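Side-chain contacts in GDP-mannose-dependent alpha-(1-6)-phosphatidylinositol monomannoside mannosyltransferase (Corynebacterium glutamicum, PDB 3OKP), which is a glycosyltransferase of the GT-B class, built from two Rossmann-like domains that each hold a parallel beta sheet: residues A[69-72]-A[73-76]; A[184-187]-A[188-192]; A[239-242]-A[243-247]. All coordinates share one frame; numbering follows the deposited sequence.

Contact 1 (A[69-72]-A[73-76])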
loop_
_atom_site.group_PDB
_atom_site.type_symbol
_atom_site.label_atom_id
_atom_site.label_comp_id
_atom_site.label_asym_id
_atom_site.label_seq_id
_atom_site.Cartn_x
_atom_site.Cartn_y
_atom_site.Cartn_z
ATOM N N LEU A 69 -18.589 1.667 -15.498
ATOM C CA LEU A 69 -17.796 1.773 -16.716
ATOM C C LEU A 69 -17.969 3.154 -17.346
ATOM O O LEU A 69 -18.999 3.802 -17.132
ATOM C CB LEU A 69 -18.209 0.671 -17.700
ATOM C CG LEU A 69 -17.916 -0.768 -17.250
ATOM C CD1 LEU A 69 -18.805 -1.772 -17.972
ATOM C CD2 LEU A 69 -16.437 -1.111 -17.421
ATOM N N PRO A 70 -16.956 3.626 -18.104
ATOM C CA PRO A 70 -17.135 4.899 -18.802
ATOM C C PRO A 70 -18.097 4.755 -19.988
ATOM O O PRO A 70 -17.707 4.306 -21.069
ATOM C CB PRO A 70 -15.713 5.261 -19.258
ATOM C CG PRO A 70 -14.987 3.977 -19.330
ATOM C CD PRO A 70 -15.620 3.042 -18.337
ATOM N N THR A 71 -19.357 5.111 -19.751
ATOM C CA THR A 71 -20.423 5.014 -20.749
ATOM C C THR A 71 -21.249 6.302 -20.694
ATOM O O THR A 71 -21.218 6.998 -19.678
ATOM C CB THR A 71 -21.360 3.808 -20.472
ATOM O OG1 THR A 71 -22.121 4.052 -19.282
ATOM C CG2 THR A 71 -20.572 2.505 -20.308
ATOM N N PRO A 72 -21.987 6.627 -21.778
ATOM C CA PRO A 72 -22.841 7.824 -21.770
ATOM C C PRO A 72 -23.791 7.917 -20.570
ATOM O O PRO A 72 -23.948 9.000 -20.005
ATOM C CB PRO A 72 -23.631 7.697 -23.077
ATOM C CG PRO A 72 -22.735 6.925 -23.971
ATOM C CD PRO A 72 -22.047 5.932 -23.079
ATOM N N THR A 73 -24.409 6.802 -20.182
ATOM C CA THR A 73 -25.349 6.798 -19.052
ATOM C C THR A 73 -24.655 7.088 -17.718
ATOM O O THR A 73 -25.171 7.858 -16.905
ATOM C CB THR A 73 -26.154 5.482 -18.949
ATOM O OG1 THR A 73 -25.259 4.364 -18.984
ATOM C CG2 THR A 73 -27.158 5.369 -20.100
ATOM N N THR A 74 -23.489 6.478 -17.506
ATOM C CA THR A 74 -22.690 6.730 -16.302
ATOM C C THR A 74 -22.220 8.186 -16.251
ATOM O O THR A 74 -22.308 8.836 -15.206
ATOM C CB THR A 74 -21.461 5.794 -16.215
ATOM O OG1 THR A 74 -21.875 4.429 -16.360
ATOM C CG2 THR A 74 -20.761 5.953 -14.872
ATOM N N ALA A 75 -21.729 8.688 -17.384
ATOM C CA ALA A 75 -21.266 10.072 -17.494
ATOM C C ALA A 75 -22.393 11.074 -17.224
ATOM O O ALA A 75 -22.168 12.095 -16.574
ATOM C CB ALA A 75 -20.642 10.318 -18.860
ATOM N N HIS A 76 -23.592 10.769 -17.725
ATOM C CA HIS A 76 -24.785 11.600 -17.506
ATOM C C HIS A 76 -25.138 11.685 -16.022
ATOM O O HIS A 76 -25.427 12.769 -15.505
ATOM C CB HIS A 76 -25.984 11.057 -18.301
ATOM C CG HIS A 76 -27.238 11.864 -18.141
ATOM N ND1 HIS A 76 -27.739 12.668 -19.142
ATOM C CD2 HIS A 76 -28.092 11.993 -17.096
ATOM C CE1 HIS A 76 -28.848 13.254 -18.724
ATOM N NE2 HIS A 76 -29.082 12.864 -17.484
HETATM O O HOH W 1 -21.505 1.488 -15.784
#
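Thr-71 and Thr-74 meet through their hydroxyls, OG1 to OG1 3.0 Å apart, in a hydrogen bond that either could donate. Three oxygens gather round OG1 of the buried Thr-74: besides Thr-71 OG1 there are Leu-69 O, 3.0 Å from Thr-74 OG1, and a water at the same distance. A hydroxyl has a single proton to give, so the hydrogen bond to Leu-69 O remains unsettled. The water is firmly an acceptor on its other side, taking the backbone proton of Leu-69 N at 2.9 Å. With chi1 at -52° the Thr-74 hydroxyl is swung away from its own carbonyl carbon, to the side where the incoming loop and Thr-71 lie. Thr-71 is the N-cap of helix 72-84, a position where threonine is common. Its OG1 has a second partner in Thr-73 OG1, 3.2 Å away, again with the donor undecided. Pro-72 follows as the first helical residue, where lacking an N-H costs no helix bond. Its own carbonyl is used, Pro-72 O accepting from His-76 N at 2.9 Å, while Thr-71 O takes a nearly straight bond from Ala-75 N (2.9 Å, 169°). The Thr-74 side chain also touches Met-68 and Met-101, and Pro-70 rests on Met-101 as well.

Contact 2 (A[184-187]-A[188-192])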
loop_
_atom_site.group_PDB
_atom_site.type_symbol
_atom_site.label_atom_id
_atom_site.label_comp_id
_atom_site.label_asym_id
_atom_site.label_seq_id
_atom_site.Cartn_x
_atom_site.Cartn_y
_atom_site.Cartn_z
ATOM N N ASP A 184 3.578 -6.533 26.339
ATOM C CA ASP A 184 2.917 -7.127 25.183
ATOM C C ASP A 184 3.886 -7.908 24.299
ATOM O O ASP A 184 3.553 -8.994 23.821
ATOM C CB ASP A 184 2.166 -6.059 24.378
ATOM C CG ASP A 184 0.951 -5.516 25.119
ATOM O OD1 ASP A 184 0.542 -6.119 26.133
ATOM O OD2 ASP A 184 0.396 -4.485 24.685
ATOM N N LYS A 185 5.082 -7.354 24.105
ATOM C CA LYS A 185 6.138 -8.001 23.323
ATOM C C LYS A 185 6.576 -9.326 23.957
ATOM O O LYS A 185 6.743 -10.329 23.259
ATOM C CB LYS A 185 7.337 -7.055 23.160
ATOM C CG LYS A 185 8.517 -7.647 22.392
ATOM C CD LYS A 185 9.613 -6.616 22.188
ATOM C CE LYS A 185 10.792 -7.199 21.413
ATOM N NZ LYS A 185 11.785 -6.141 21.084
ATOM N N SER A 186 6.764 -9.320 25.276
ATOM C CA SER A 186 7.154 -10.529 25.998
ATOM C C SER A 186 6.066 -11.606 25.923
ATOM O O SER A 186 6.368 -12.775 25.684
ATOM C CB SER A 186 7.507 -10.207 27.453
ATOM O OG SER A 186 8.154 -11.307 28.071
ATOM N N ALA A 187 4.808 -11.198 26.101
ATOM C CA ALA A 187 3.667 -12.119 26.043
ATOM C C ALA A 187 3.437 -12.706 24.650
ATOM O O ALA A 187 3.128 -13.892 24.523
ATOM C CB ALA A 187 2.393 -11.443 26.563
ATOM N N THR A 188 3.591 -11.876 23.614
ATOM C CA THR A 188 3.443 -12.321 22.224
ATOM C C THR A 188 4.441 -13.436 21.895
ATOM O O THR A 188 4.073 -14.457 21.313
ATOM C CB THR A 188 3.590 -11.137 21.227
ATOM O OG1 THR A 188 2.567 -10.168 21.485
ATOM C CG2 THR A 188 3.477 -11.604 19.780
ATOM N N ARG A 189 5.697 -13.236 22.292
ATOM C CA ARG A 189 6.753 -14.224 22.066
ATOM C C ARG A 189 6.449 -15.554 22.756
ATOM O O ARG A 189 6.626 -16.619 22.161
ATOM C CB ARG A 189 8.109 -13.666 22.502
ATOM C CG ARG A 189 8.732 -12.752 21.467
ATOM C CD ARG A 189 9.713 -11.760 22.071
ATOM N NE ARG A 189 10.438 -11.052 21.017
ATOM C CZ ARG A 189 11.612 -11.433 20.522
ATOM N NH1 ARG A 189 12.227 -12.512 20.998
ATOM N NH2 ARG A 189 12.181 -10.726 19.555
ATOM N N LYS A 190 5.969 -15.482 23.998
ATOM C CA LYS A 190 5.575 -16.677 24.748
ATOM C C LYS A 190 4.390 -17.400 24.104
ATOM O O LYS A 190 4.338 -18.631 24.108
ATOM C CB LYS A 190 5.273 -16.332 26.208
ATOM C CG LYS A 190 6.516 -16.025 27.040
ATOM C CD LYS A 190 6.176 -15.863 28.514
ATOM C CE LYS A 190 7.401 -15.453 29.323
ATOM N NZ LYS A 190 7.859 -14.075 28.987
ATOM N N LYS A 191 3.451 -16.630 23.552
ATOM C CA LYS A 191 2.324 -17.179 22.791
ATOM C C LYS A 191 2.814 -17.997 21.592
ATOM O O LYS A 191 2.240 -19.040 21.265
ATOM C CB LYS A 191 1.383 -16.053 22.334
ATOM C CG LYS A 191 0.123 -16.529 21.609
ATOM C CD LYS A 191 -0.764 -15.355 21.192
ATOM C CE LYS A 191 -2.093 -15.834 20.619
ATOM N NZ LYS A 191 -1.942 -16.445 19.268
ATOM N N LEU A 192 3.885 -17.519 20.959
ATOM C CA LEU A 192 4.489 -18.181 19.801
ATOM C C LEU A 192 5.416 -19.336 20.196
ATOM O O LEU A 192 5.937 -20.049 19.330
ATOM C CB LEU A 192 5.258 -17.161 18.948
ATOM C CG LEU A 192 4.458 -16.071 18.221
ATOM C CD1 LEU A 192 5.313 -14.837 17.984
ATOM C CD2 LEU A 192 3.874 -16.583 16.911
HETATM O O HOH W 2 8.839 -13.771 26.030
#
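Thr-188 returns to Asp-184 with two bonds, its OG1 and its backbone N both donating to Asp-184 O, at 2.8 Å from OG1 and 2.9 Å from N. The two donors arrive from opposite faces of the carbonyl plane, the hydroxyl well above it, and together they satisfy this oxygen within the helix. The hydroxyl gets there by standing beside its own backbone N (chi1 -61°), which is how a threonine can pair with the carbonyl one turn earlier without breaking the helix.

Two residues further along, Ser-186 O serves Lys-190 N at 3.2 Å and also takes a proton from a water, 2.7 Å away, which in turn accepts from Lys-190 NZ. The lysine tail bends at its last torsion to come over the serine; NZ lies 2.9 Å from Ser-186 OG, but the angle is poor for a hydrogen bond, and the serine hydroxyl has its partner in Asp-196.

Lys-185 and Arg-189 run side by side in the same direction, with Lys-185 CE 3.9 Å from Arg-189 NE, so lysine methylenes lie alongside the arginine NE. Their like charges stay apart, NZ to NH2 4.8 Å. The long arginine suits its buried place: its guanidinium forms a salt bridge with Asp-274 and bonds to the carbonyls of Thr-195, Thr-198 and Ala-272. In this Rossmann-like half of the GT-B fold, helix 182-191 thus precedes strand 200-204 of the six-stranded parallel sheet and lies beside helix 263-272, on which Lys-185 and Thr-188 rest at Ala-272.

Contact 3 (A[239-242]-A[243-247])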
loop_
_atom_site.group_PDB
_atom_site.type_symbol
_atom_site.label_atom_id
_atom_site.label_comp_id
_atom_site.label_asym_id
_atom_site.label_seq_id
_atom_site.Cartn_x
_atom_site.Cartn_y
_atom_site.Cartn_z
ATOM N N ARG A 239 -0.319 -18.876 -3.365
ATOM C CA ARG A 239 -0.096 -20.074 -4.176
ATOM C C ARG A 239 1.331 -20.631 -4.098
ATOM O O ARG A 239 1.556 -21.810 -4.379
ATOM C CB ARG A 239 -0.471 -19.795 -5.639
ATOM N N TYR A 240 2.279 -19.781 -3.707
ATOM C CA TYR A 240 3.696 -20.149 -3.630
ATOM C C TYR A 240 4.047 -20.915 -2.346
ATOM O O TYR A 240 5.192 -21.332 -2.169
ATOM C CB TYR A 240 4.551 -18.883 -3.753
ATOM C CG TYR A 240 5.986 -19.070 -4.214
ATOM C CD1 TYR A 240 6.301 -19.866 -5.320
ATOM C CD2 TYR A 240 7.027 -18.402 -3.570
ATOM C CE1 TYR A 240 7.624 -20.012 -5.749
ATOM C CE2 TYR A 240 8.346 -18.540 -3.989
ATOM C CZ TYR A 240 8.639 -19.341 -5.075
ATOM O OH TYR A 240 9.950 -19.467 -5.478
ATOM N N GLU A 241 3.059 -21.108 -1.468
ATOM C CA GLU A 241 3.253 -21.769 -0.167
ATOM C C GLU A 241 3.939 -23.140 -0.252
ATOM O O GLU A 241 4.905 -23.398 0.471
ATOM C CB GLU A 241 1.919 -21.902 0.586
ATOM C CG GLU A 241 2.069 -22.340 2.047
ATOM C CD GLU A 241 0.784 -22.889 2.655
ATOM O OE1 GLU A 241 -0.319 -22.434 2.277
ATOM O OE2 GLU A 241 0.876 -23.780 3.522
ATOM N N SER A 242 3.438 -24.008 -1.130
ATOM C CA SER A 242 3.972 -25.368 -1.267
ATOM C C SER A 242 5.448 -25.374 -1.670
ATOM O O SER A 242 6.229 -26.197 -1.183
ATOM C CB SER A 242 3.135 -26.193 -2.250
ATOM O OG SER A 242 3.160 -25.622 -3.546
ATOM N N THR A 243 5.824 -24.446 -2.550
ATOM C CA THR A 243 7.218 -24.281 -2.958
ATOM C C THR A 243 8.081 -23.749 -1.808
ATOM O O THR A 243 9.211 -24.200 -1.616
ATOM C CB THR A 243 7.344 -23.365 -4.197
ATOM O OG1 THR A 243 6.497 -23.860 -5.244
ATOM C CG2 THR A 243 8.781 -23.325 -4.701
ATOM N N LEU A 244 7.539 -22.798 -1.047
ATOM C CA LEU A 244 8.237 -22.244 0.116
ATOM C C LEU A 244 8.493 -23.307 1.189
ATOM O O LEU A 244 9.581 -23.371 1.759
ATOM C CB LEU A 244 7.465 -21.056 0.707
ATOM C CG LEU A 244 7.383 -19.773 -0.133
ATOM C CD1 LEU A 244 6.493 -18.736 0.538
ATOM C CD2 LEU A 244 8.769 -19.196 -0.415
ATOM N N ARG A 245 7.488 -24.141 1.447
ATOM C CA ARG A 245 7.623 -25.234 2.412
ATOM C C ARG A 245 8.702 -26.233 1.978
ATOM O O ARG A 245 9.476 -26.710 2.808
ATOM C CB ARG A 245 6.281 -25.939 2.629
ATOM C CG ARG A 245 5.253 -25.119 3.401
ATOM C CD ARG A 245 3.975 -25.919 3.615
ATOM N NE ARG A 245 2.996 -25.231 4.459
ATOM C CZ ARG A 245 2.977 -25.273 5.791
ATOM N NH1 ARG A 245 3.893 -25.965 6.460
ATOM N NH2 ARG A 245 2.038 -24.618 6.460
ATOM N N ARG A 246 8.757 -26.526 0.678
ATOM C CA ARG A 246 9.770 -27.429 0.124
ATOM C C ARG A 246 11.175 -26.836 0.262
ATOM O O ARG A 246 12.123 -27.537 0.621
ATOM C CB ARG A 246 9.470 -27.757 -1.342
ATOM C CG ARG A 246 10.134 -29.041 -1.834
ATOM C CD ARG A 246 10.113 -29.168 -3.356
ATOM N NE ARG A 246 11.059 -28.252 -3.994
ATOM C CZ ARG A 246 10.717 -27.205 -4.741
ATOM N NH1 ARG A 246 9.439 -26.928 -4.972
ATOM N NH2 ARG A 246 11.662 -26.436 -5.268
ATOM N N LEU A 247 11.295 -25.542 -0.021
ATOM C CA LEU A 247 12.552 -24.813 0.150
ATOM C C LEU A 247 13.037 -24.829 1.600
ATOM O O LEU A 247 14.238 -24.884 1.856
ATOM C CB LEU A 247 12.396 -23.369 -0.343
ATOM C CG LEU A 247 12.981 -22.911 -1.690
ATOM C CD1 LEU A 247 13.267 -24.037 -2.689
ATOM C CD2 LEU A 247 12.093 -21.840 -2.314
HETATM O O HOH W 3 3.737 -23.317 -4.650
#
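Tyr-240 spreads its ring along the first turn of helix 241-247, touching Thr-243 through CD1 and CE1 and Leu-244 through CD2 and CE2. Its CG lies opposite the backbone N (chi1 -158°), and from there CE1 comes within 3.7 Å of Thr-243 CG2 while CE2 lies 3.7 Å from Leu-244 CD2. The Leu-244 and Tyr-240 side chains cross at about a right angle. An aromatic side chain suits this place because its flat body is apolar while its hydroxyl can still reach out, here to a hydrogen bond with Asp-214.

Thr-243 is equally two-sided. Its methyl CG2 lies against the ring at CE1, and its OG1 holds a water at 2.9 Å. That water also donates to Arg-239 O and bonds Ser-242 OG at 2.6 Å, so it ties the chain entering the helix to the first turn.

Glu-241 and Arg-245 form a salt bridge, their side chains side by side and pointing the same way; opposite charges four residues apart fall on one face of a helix, where long chains can meet. Arg-245 NE gives Glu-241 OE2 a short, straight bond of 2.7 Å (168°), in the guanidinium plane and on the anti lone pair of the oxygen; NH2 adds a weak one. The carboxylate and guanidinium planes are turned 52° apart, and OE2 alone meets both nitrogens.

Leu-244 faces inward, on Ile-217 and Phe-257. This is the crossover helix of a beta-alpha-beta unit, between strands 231-235 and 255-259, as expected of the Rossmann-like domains of GT-B glycosyltransferases.

Overall arrangement
From the N terminus the three contacts follow one another in series; each closes only a short turn of chain, and none nests within or crosses another. Contact 1 comes first, where the loop after strand 59-63 enters helix 72-84, which leads on to strand 89-92 of the same seven-stranded sheet. Contact 2 lies on helix 182-191, ahead of strand 200-204, and contact 3 on the helix joining strands 231-235 and 255-259; both therefore belong with the six-stranded sheet. Contacts 1 and 2 sit on opposite sides of the chain's centre, their centres 53 Å apart, whereas those of contacts 2 and 3 are 27 Å apart. No two contacts touch.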